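Local structure of golgin subfamily A member 4 (Homo sapiens, 1UPT) at residues V13-E16 with Y17-R21; G20-T23 with K24-A27; D39-Q42 with K43-R47. The protein is a trans-Golgi golgin that takes part in vesicular and endosome-to-Golgi trafficking and binds small GTPases, the present piece being its GRIP domain. One frame throughout, in Å; residues are numbered along the deposited sequence.

The three interactions follow one another through the three-helix GRIP domain. Interaction 1 closes helix 5-18, interaction 2 opens helix 23-33, and the two share Gly20 and Arg21 in the turn, their centres about 6 Å apart. They also touch directly, Tyr17 CB lying 3.7 Å from Met26 CB. Interaction 3 lies near the start of helix 38-57; its centre is about 13 Å from that of interaction 2, which it meets where Leu45 CD2 approaches Ala27 CB at 3.9 Å, and about 18 Å from that of interaction 1. All three reach the second subunit, while interactions 1 and 2 also contact a chain of another protein.

Interaction 1 of 3, residues V13-E16 with Y17-R21; sequences VLFE and YMMGR
Phe15 and Met19, one helical turn apart, meet where the selenomethionine side chain lies over one face of the phenyl ring. Met19 CG does the touching: it stands 3.8 Å from the centroid of the Phe15 ring and 22° off the ring normal, displaced toward the rim, and its nearest ring atom is Phe15 CE1 at 3.5 Å. This is a CH-pi contact, to which the selenium adds an oblique Met-aromatic approach from 5.0 Å to the centroid. With CG of Phe15 opposite the backbone N (chi1 180°), the ring is carried along the helix toward Met19, whose own chain folds back at its second and third torsions.

Arg21 packs beside this pair. Its guanidinium plane has Met19 CB over the centre of one face, while at its edge NH1 forms a salt bridge to Glu16 OE2 at 3.2 Å; the hydrogen bond within that bridge is weak, and carboxylate and guanidinium are turned 49° from each other. Glu16, bent at chi2, keeps its carboxylate beside its own turn, and the arginine side chain comes back alongside the helix to meet it.

Behind these side chains the backbone leaves the helix in a Schellman motif. Arg21 N bonds to Glu16 O at 2.9 Å and Gly20 N to Tyr17 O at 3.1 Å, Gly20 having positive phi. The bond to Glu16 O thus holds the main chain of Arg21 against the last turn, close enough for its side chain to reach the same glutamate.

On the inner side of helix 5-18, Val13 packs on Val29 and Ile30, Leu14 on Ile30, and Tyr17 on Met26, all of helix 23-33. Leu14 also meets Leu34 of the second subunit, where Tyr17 and Met18 pack reciprocally on Met18 and Tyr17.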
loop_
_atom_site.group_PDB
_atom_site.type_symbol
_atom_site.label_atom_id
_atom_site.label_comp_id
_atom_site.label_asym_id
_atom_site.label_seq_id
_atom_site.Cartn_x
_atom_site.Cartn_y
_atom_site.Cartn_z
ATOM N N VAL B 13 -6.877 1.470 4.500
ATOM C CA VAL B 13 -5.874 2.446 4.907
ATOM C C VAL B 13 -5.475 3.355 3.728
ATOM O O VAL B 13 -5.336 4.567 3.873
ATOM C CB VAL B 13 -4.674 1.687 5.483
ATOM C CG1 VAL B 13 -3.478 2.558 5.607
ATOM C CG2 VAL B 13 -5.058 1.068 6.799
ATOM N N LEU B 14 -5.325 2.775 2.552
ATOM C CA LEU B 14 -4.899 3.542 1.392
ATOM C C LEU B 14 -6.012 4.428 0.914
ATOM O O LEU B 14 -5.754 5.486 0.383
ATOM C CB LEU B 14 -4.418 2.652 0.251
ATOM C CG LEU B 14 -2.929 2.372 0.366
ATOM C CD1 LEU B 14 -2.587 1.185 -0.444
ATOM C CD2 LEU B 14 -2.094 3.592 -0.028
ATOM N N PHE B 15 -7.257 4.011 1.116
ATOM C CA PHE B 15 -8.362 4.826 0.676
ATOM C C PHE B 15 -8.390 6.115 1.480
ATOM O O PHE B 15 -8.449 7.181 0.901
ATOM C CB PHE B 15 -9.699 4.086 0.751
ATOM C CG PHE B 15 -10.862 4.931 0.301
ATOM C CD1 PHE B 15 -10.954 5.357 -1.018
ATOM C CD2 PHE B 15 -11.839 5.334 1.206
ATOM C CE1 PHE B 15 -11.998 6.165 -1.434
ATOM C CE2 PHE B 15 -12.900 6.144 0.794
ATOM C CZ PHE B 15 -12.976 6.560 -0.536
ATOM N N GLU B 16 -8.307 6.008 2.804
ATOM C CA GLU B 16 -8.224 7.205 3.659
ATOM C C GLU B 16 -7.026 8.087 3.287
ATOM O O GLU B 16 -7.165 9.285 3.112
ATOM C CB GLU B 16 -8.173 6.839 5.148
ATOM C CG GLU B 16 -9.348 6.004 5.644
ATOM C CD GLU B 16 -10.653 6.761 5.519
ATOM O OE1 GLU B 16 -10.814 7.746 6.263
ATOM O OE2 GLU B 16 -11.475 6.417 4.644
ATOM N N TYR B 17 -5.860 7.485 3.111
ATOM C CA TYR B 17 -4.660 8.236 2.760
ATOM C C TYR B 17 -4.773 8.994 1.429
ATOM O O TYR B 17 -4.464 10.174 1.339
ATOM C CB TYR B 17 -3.459 7.296 2.716
ATOM C CG TYR B 17 -2.168 7.963 2.346
ATOM C CD1 TYR B 17 -1.499 8.793 3.231
ATOM C CD2 TYR B 17 -1.592 7.742 1.107
ATOM C CE1 TYR B 17 -0.306 9.411 2.870
ATOM C CE2 TYR B 17 -0.409 8.346 0.750
ATOM C CZ TYR B 17 0.222 9.185 1.622
ATOM O OH TYR B 17 1.408 9.745 1.224
HETATM N N MSE B 18 -5.231 8.296 0.406
HETATM C CA MSE B 18 -5.337 8.858 -0.927
HETATM C C MSE B 18 -6.459 9.884 -1.029
HETATM O O MSE B 18 -6.399 10.737 -1.875
HETATM C CB MSE B 18 -5.494 7.728 -1.958
HETATM C CG MSE B 18 -4.208 6.942 -2.044
HETATM SE SE MSE B 18 -4.321 5.377 -3.170
HETATM C CE MSE B 18 -3.337 6.038 -4.702
HETATM N N MSE B 19 -7.425 9.829 -0.109
HETATM C CA MSE B 19 -8.515 10.818 -0.002
HETATM C C MSE B 19 -8.181 11.989 0.941
HETATM O O MSE B 19 -9.008 12.867 1.156
HETATM C CB MSE B 19 -9.799 10.119 0.443
HETATM C CG MSE B 19 -10.355 9.133 -0.594
HETATM SE SE MSE B 19 -10.559 9.992 -2.358
HETATM C CE MSE B 19 -12.233 11.058 -1.917
ATOM N N GLY B 20 -6.961 11.985 1.484
ATOM C CA GLY B 20 -6.405 13.084 2.246
ATOM C C GLY B 20 -6.828 13.121 3.702
ATOM O O GLY B 20 -6.736 14.172 4.350
ATOM N N ARG B 21 -7.270 11.994 4.233
ATOM C CA ARG B 21 -7.735 11.915 5.614
ATOM C C ARG B 21 -6.702 11.242 6.540
ATOM O O ARG B 21 -6.155 10.161 6.212
ATOM C CB ARG B 21 -9.050 11.152 5.679
ATOM C CG ARG B 21 -10.261 11.905 5.132
ATOM C CD ARG B 21 -11.492 11.003 4.980
ATOM N NE ARG B 21 -12.152 11.235 3.691
ATOM C CZ ARG B 21 -12.660 10.298 2.897
ATOM N NH1 ARG B 21 -12.586 9.005 3.216
ATOM N NH2 ARG B 21 -13.253 10.663 1.759
#

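Interaction 2 of 3, residues G20-T23 with K24-A27; sequences GRET and KTMA
Glu22 and Thr25 run side by side in the same direction, each with its first branch (CG in Glu22, chi1 -66°; OG1 in Thr25) beside the backbone N. A further bend at chi2 of Glu22 (-71°) keeps the carboxylate beside the cap, with OE1 turned toward the first turn. OE1 does not reach the backbone there itself; one water fills the step, donating to Glu22 OE1 at 2.9 Å and accepting from Thr25 N at 3.1 Å. OE2, the other oxygen, is hydrogen-bonded to a polar side chain in the chain of another protein, so the carboxylate is held from both its oxygens.

Alongside this water bridge the helix starts with two backbone bonds, Met26 N to Glu22 O at 3.0 Å, nearly straight at 170°, and Ala27 N to Thr23 O at 2.8 Å. Met26 folds back toward the turn, CG lying 3.2 Å from Glu22 O and 3.6 Å from Arg21 O. Two other polar ends turn to the third helix: Thr23 OG1 hydrogen-bonds to Glu48 OE2, and Lys24 NZ forms a salt bridge with Asp49.

The arrangement is a helix N-terminus with Glu22 at the N-cap position, its side chain reaching the first turn through water. Following directly on the Schellman turn at Gly20, it completes the short turn that joins helices 5-18 and 23-33 of the GRIP domain.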
loop_
_atom_site.group_PDB
_atom_site.type_symbol
_atom_site.label_atom_id
_atom_site.label_comp_id
_atom_site.label_asym_id
_atom_site.label_seq_id
_atom_site.Cartn_x
_atom_site.Cartn_y
_atom_site.Cartn_z
ATOM N N GLY B 20 -6.961 11.985 1.484
ATOM C CA GLY B 20 -6.405 13.084 2.246
ATOM C C GLY B 20 -6.828 13.121 3.702
ATOM O O GLY B 20 -6.736 14.172 4.350
ATOM N N ARG B 21 -7.270 11.994 4.233
ATOM C CA ARG B 21 -7.735 11.915 5.614
ATOM C C ARG B 21 -6.702 11.242 6.540
ATOM O O ARG B 21 -6.155 10.161 6.212
ATOM C CB ARG B 21 -9.050 11.152 5.679
ATOM C CG ARG B 21 -10.261 11.905 5.132
ATOM C CD ARG B 21 -11.492 11.003 4.980
ATOM N NE ARG B 21 -12.152 11.235 3.691
ATOM C CZ ARG B 21 -12.660 10.298 2.897
ATOM N NH1 ARG B 21 -12.586 9.005 3.216
ATOM N NH2 ARG B 21 -13.253 10.663 1.759
ATOM N N GLU B 22 -6.450 11.868 7.689
ATOM C CA GLU B 22 -5.522 11.347 8.685
ATOM C C GLU B 22 -4.244 10.825 8.015
ATOM O O GLU B 22 -3.830 9.695 8.237
ATOM C CB GLU B 22 -6.212 10.240 9.470
ATOM C CG GLU B 22 -7.398 10.717 10.328
ATOM C CD GLU B 22 -6.996 11.542 11.548
ATOM O OE1 GLU B 22 -5.848 11.412 12.035
ATOM O OE2 GLU B 22 -7.837 12.333 12.025
ATOM N N THR B 23 -3.631 11.660 7.186
ATOM C CA THR B 23 -2.576 11.184 6.306
ATOM C C THR B 23 -1.318 10.757 7.022
ATOM O O THR B 23 -0.744 9.766 6.622
ATOM C CB THR B 23 -2.249 12.196 5.178
ATOM O OG1 THR B 23 -1.944 13.491 5.722
ATOM C CG2 THR B 23 -3.473 12.403 4.263
ATOM N N LYS B 24 -0.923 11.447 8.090
ATOM C CA LYS B 24 0.256 11.038 8.844
ATOM C C LYS B 24 0.128 9.656 9.442
ATOM O O LYS B 24 1.038 8.822 9.310
ATOM C CB LYS B 24 0.599 12.007 9.992
ATOM C CG LYS B 24 2.121 11.979 10.310
ATOM C CD LYS B 24 2.448 12.217 11.763
ATOM C CE LYS B 24 3.976 12.055 12.002
ATOM N NZ LYS B 24 4.481 12.913 13.110
ATOM N N THR B 25 -1.001 9.426 10.094
ATOM C CA THR B 25 -1.260 8.139 10.701
ATOM C C THR B 25 -1.265 7.047 9.648
ATOM O O THR B 25 -0.602 6.030 9.812
ATOM C CB THR B 25 -2.556 8.160 11.471
ATOM O OG1 THR B 25 -2.479 9.163 12.501
ATOM C CG2 THR B 25 -2.734 6.824 12.214
HETATM N N MSE B 26 -1.998 7.292 8.568
HETATM C CA MSE B 26 -2.070 6.350 7.449
HETATM C C MSE B 26 -0.685 6.094 6.845
HETATM O O MSE B 26 -0.388 4.967 6.462
HETATM C CB MSE B 26 -3.038 6.819 6.365
HETATM C CG MSE B 26 -4.538 6.959 6.733
HETATM SE SE MSE B 26 -5.371 5.391 7.607
HETATM C CE MSE B 26 -4.971 5.679 9.503
ATOM N N ALA B 27 0.168 7.122 6.752
ATOM C CA ALA B 27 1.503 6.920 6.183
ATOM C C ALA B 27 2.321 6.009 7.086
ATOM O O ALA B 27 3.062 5.143 6.605
ATOM C CB ALA B 27 2.246 8.218 5.991
HETATM O O HOH W 1 -3.115 11.494 11.109
#

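Interaction 3 of 3, residues D39-Q42 with K43-R47; sequences DQTQ and KILER
Early in helix 38-57, the third helix of the GRIP domain, Thr41 and Leu45 pair one turn apart, with their side chains alongside each other and pointing the same way. The methyl CG2 of Thr41 meets Leu45 CD1 at 4.1 Å. Having its hydroxyl beside the backbone N (chi1 -64°), Thr41 turns OG1 back to bond with Pro37 O and leaves the methyl for the leucine. Gln42 also crosses the same leucine, its NE2 4.1 Å from Leu45 CD1; NE2 is hydrogen-bonded to Asp38 OD2, and toward Leu45 it makes a packing contact.

The backbone carries the pairing through regular helical bonds: Leu45 N to Thr41 O at 2.9 Å, Ile44 N to Gln40 O at 3.0 Å and Glu46 N to Gln42 O at 2.8 Å. Ile44 lies close along the preceding turn, its CG1 3.3 Å from Gln40 O. Thr41, Ile44 and Leu45 form the face that packs on helix 23-33, at Ala27, Lys28 and Thr31, while Gln40, Lys43 and Ile44 meet Phe15, Met19 and Met18 of the second subunit.

Charged side chains lie along another part of the helix. Asp39 OD1 and Lys43 NZ stand 4.7 Å apart, too far for a salt bridge, and any attraction between them is probably weak. Glu46, extended beyond CG, runs back along its own helix, OE2 coming to 3.0 Å from Gln42 O. Two acceptors that close form no hydrogen bond and would probably repel each other if the carboxylate is charged, so this turn is probably held mainly by its main-chain bonds and by the apolar side packed on helix 23-33.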
loop_
_atom_site.group_PDB
_atom_site.type_symbol
_atom_site.label_atom_id
_atom_site.label_comp_id
_atom_site.label_asym_id
_atom_site.label_seq_id
_atom_site.Cartn_x
_atom_site.Cartn_y
_atom_site.Cartn_z
ATOM N N ASP B 39 14.955 4.102 6.735
ATOM C CA ASP B 39 15.414 5.342 6.064
ATOM C C ASP B 39 14.319 5.933 5.151
ATOM O O ASP B 39 14.080 7.153 5.138
ATOM C CB ASP B 39 16.693 5.131 5.243
ATOM C CG ASP B 39 16.511 4.124 4.100
ATOM O OD1 ASP B 39 16.722 4.496 2.910
ATOM O OD2 ASP B 39 16.145 2.940 4.308
ATOM N N GLN B 40 13.663 5.075 4.382
ATOM C CA GLN B 40 12.597 5.530 3.475
ATOM C C GLN B 40 11.360 5.984 4.258
ATOM O O GLN B 40 10.724 6.960 3.916
ATOM C CB GLN B 40 12.226 4.408 2.510
ATOM C CG GLN B 40 13.304 4.038 1.487
ATOM C CD GLN B 40 12.735 3.117 0.410
ATOM O OE1 GLN B 40 11.755 2.413 0.673
ATOM N NE2 GLN B 40 13.300 3.157 -0.801
ATOM N N THR B 41 11.051 5.288 5.339
ATOM C CA THR B 41 9.948 5.639 6.189
ATOM C C THR B 41 10.170 7.013 6.786
ATOM O O THR B 41 9.289 7.853 6.751
ATOM C CB THR B 41 9.796 4.563 7.304
ATOM O OG1 THR B 41 9.448 3.289 6.729
ATOM C CG2 THR B 41 8.669 4.911 8.248
ATOM N N GLN B 42 11.368 7.288 7.287
ATOM C CA GLN B 42 11.596 8.582 7.902
ATOM C C GLN B 42 11.558 9.681 6.846
ATOM O O GLN B 42 11.076 10.763 7.130
ATOM C CB GLN B 42 12.887 8.585 8.756
ATOM C CG GLN B 42 12.774 7.713 10.049
ATOM C CD GLN B 42 11.423 7.802 10.792
ATOM O OE1 GLN B 42 10.983 8.889 11.193
ATOM N NE2 GLN B 42 10.766 6.654 10.961
ATOM N N LYS B 43 11.981 9.402 5.612
ATOM C CA LYS B 43 11.893 10.422 4.554
ATOM C C LYS B 43 10.444 10.774 4.249
ATOM O O LYS B 43 10.102 11.943 4.090
ATOM C CB LYS B 43 12.606 9.974 3.270
ATOM C CG LYS B 43 14.124 10.188 3.298
ATOM C CD LYS B 43 14.742 10.162 1.892
ATOM C CE LYS B 43 16.264 10.321 1.934
ATOM N NZ LYS B 43 16.913 9.178 2.681
ATOM N N ILE B 44 9.609 9.748 4.188
ATOM C CA ILE B 44 8.169 9.863 3.917
ATOM C C ILE B 44 7.491 10.618 5.048
ATOM O O ILE B 44 6.728 11.545 4.797
ATOM C CB ILE B 44 7.560 8.453 3.717
ATOM C CG1 ILE B 44 7.982 7.869 2.374
ATOM C CG2 ILE B 44 6.013 8.480 3.794
ATOM C CD1 ILE B 44 7.781 6.411 2.250
ATOM N N LEU B 45 7.818 10.257 6.293
ATOM C CA LEU B 45 7.219 10.911 7.442
ATOM C C LEU B 45 7.701 12.359 7.595
ATOM O O LEU B 45 6.907 13.219 7.958
ATOM C CB LEU B 45 7.429 10.096 8.723
ATOM C CG LEU B 45 6.833 8.675 8.745
ATOM C CD1 LEU B 45 6.979 8.092 10.160
ATOM C CD2 LEU B 45 5.387 8.676 8.303
ATOM N N GLU B 46 8.965 12.632 7.270
ATOM C CA GLU B 46 9.504 14.004 7.305
ATOM C C GLU B 46 8.694 14.837 6.332
ATOM O O GLU B 46 8.319 15.960 6.618
ATOM C CB GLU B 46 11.003 14.066 6.905
ATOM C CG GLU B 46 12.027 13.529 7.928
ATOM C CD GLU B 46 13.388 13.113 7.294
ATOM O OE1 GLU B 46 14.023 13.971 6.593
ATOM O OE2 GLU B 46 13.844 11.931 7.504
ATOM N N ARG B 47 8.374 14.258 5.186
ATOM C CA ARG B 47 7.624 14.964 4.157
ATOM C C ARG B 47 6.190 15.266 4.549
ATOM O O ARG B 47 5.697 16.337 4.250
ATOM C CB ARG B 47 7.642 14.175 2.848
ATOM C CG ARG B 47 7.842 15.055 1.658
ATOM C CD ARG B 47 9.271 15.120 1.144
ATOM N NE ARG B 47 9.280 14.911 -0.287
ATOM C CZ ARG B 47 10.359 14.794 -1.049
ATOM N NH1 ARG B 47 11.593 14.863 -0.557
ATOM N NH2 ARG B 47 10.183 14.610 -2.341
#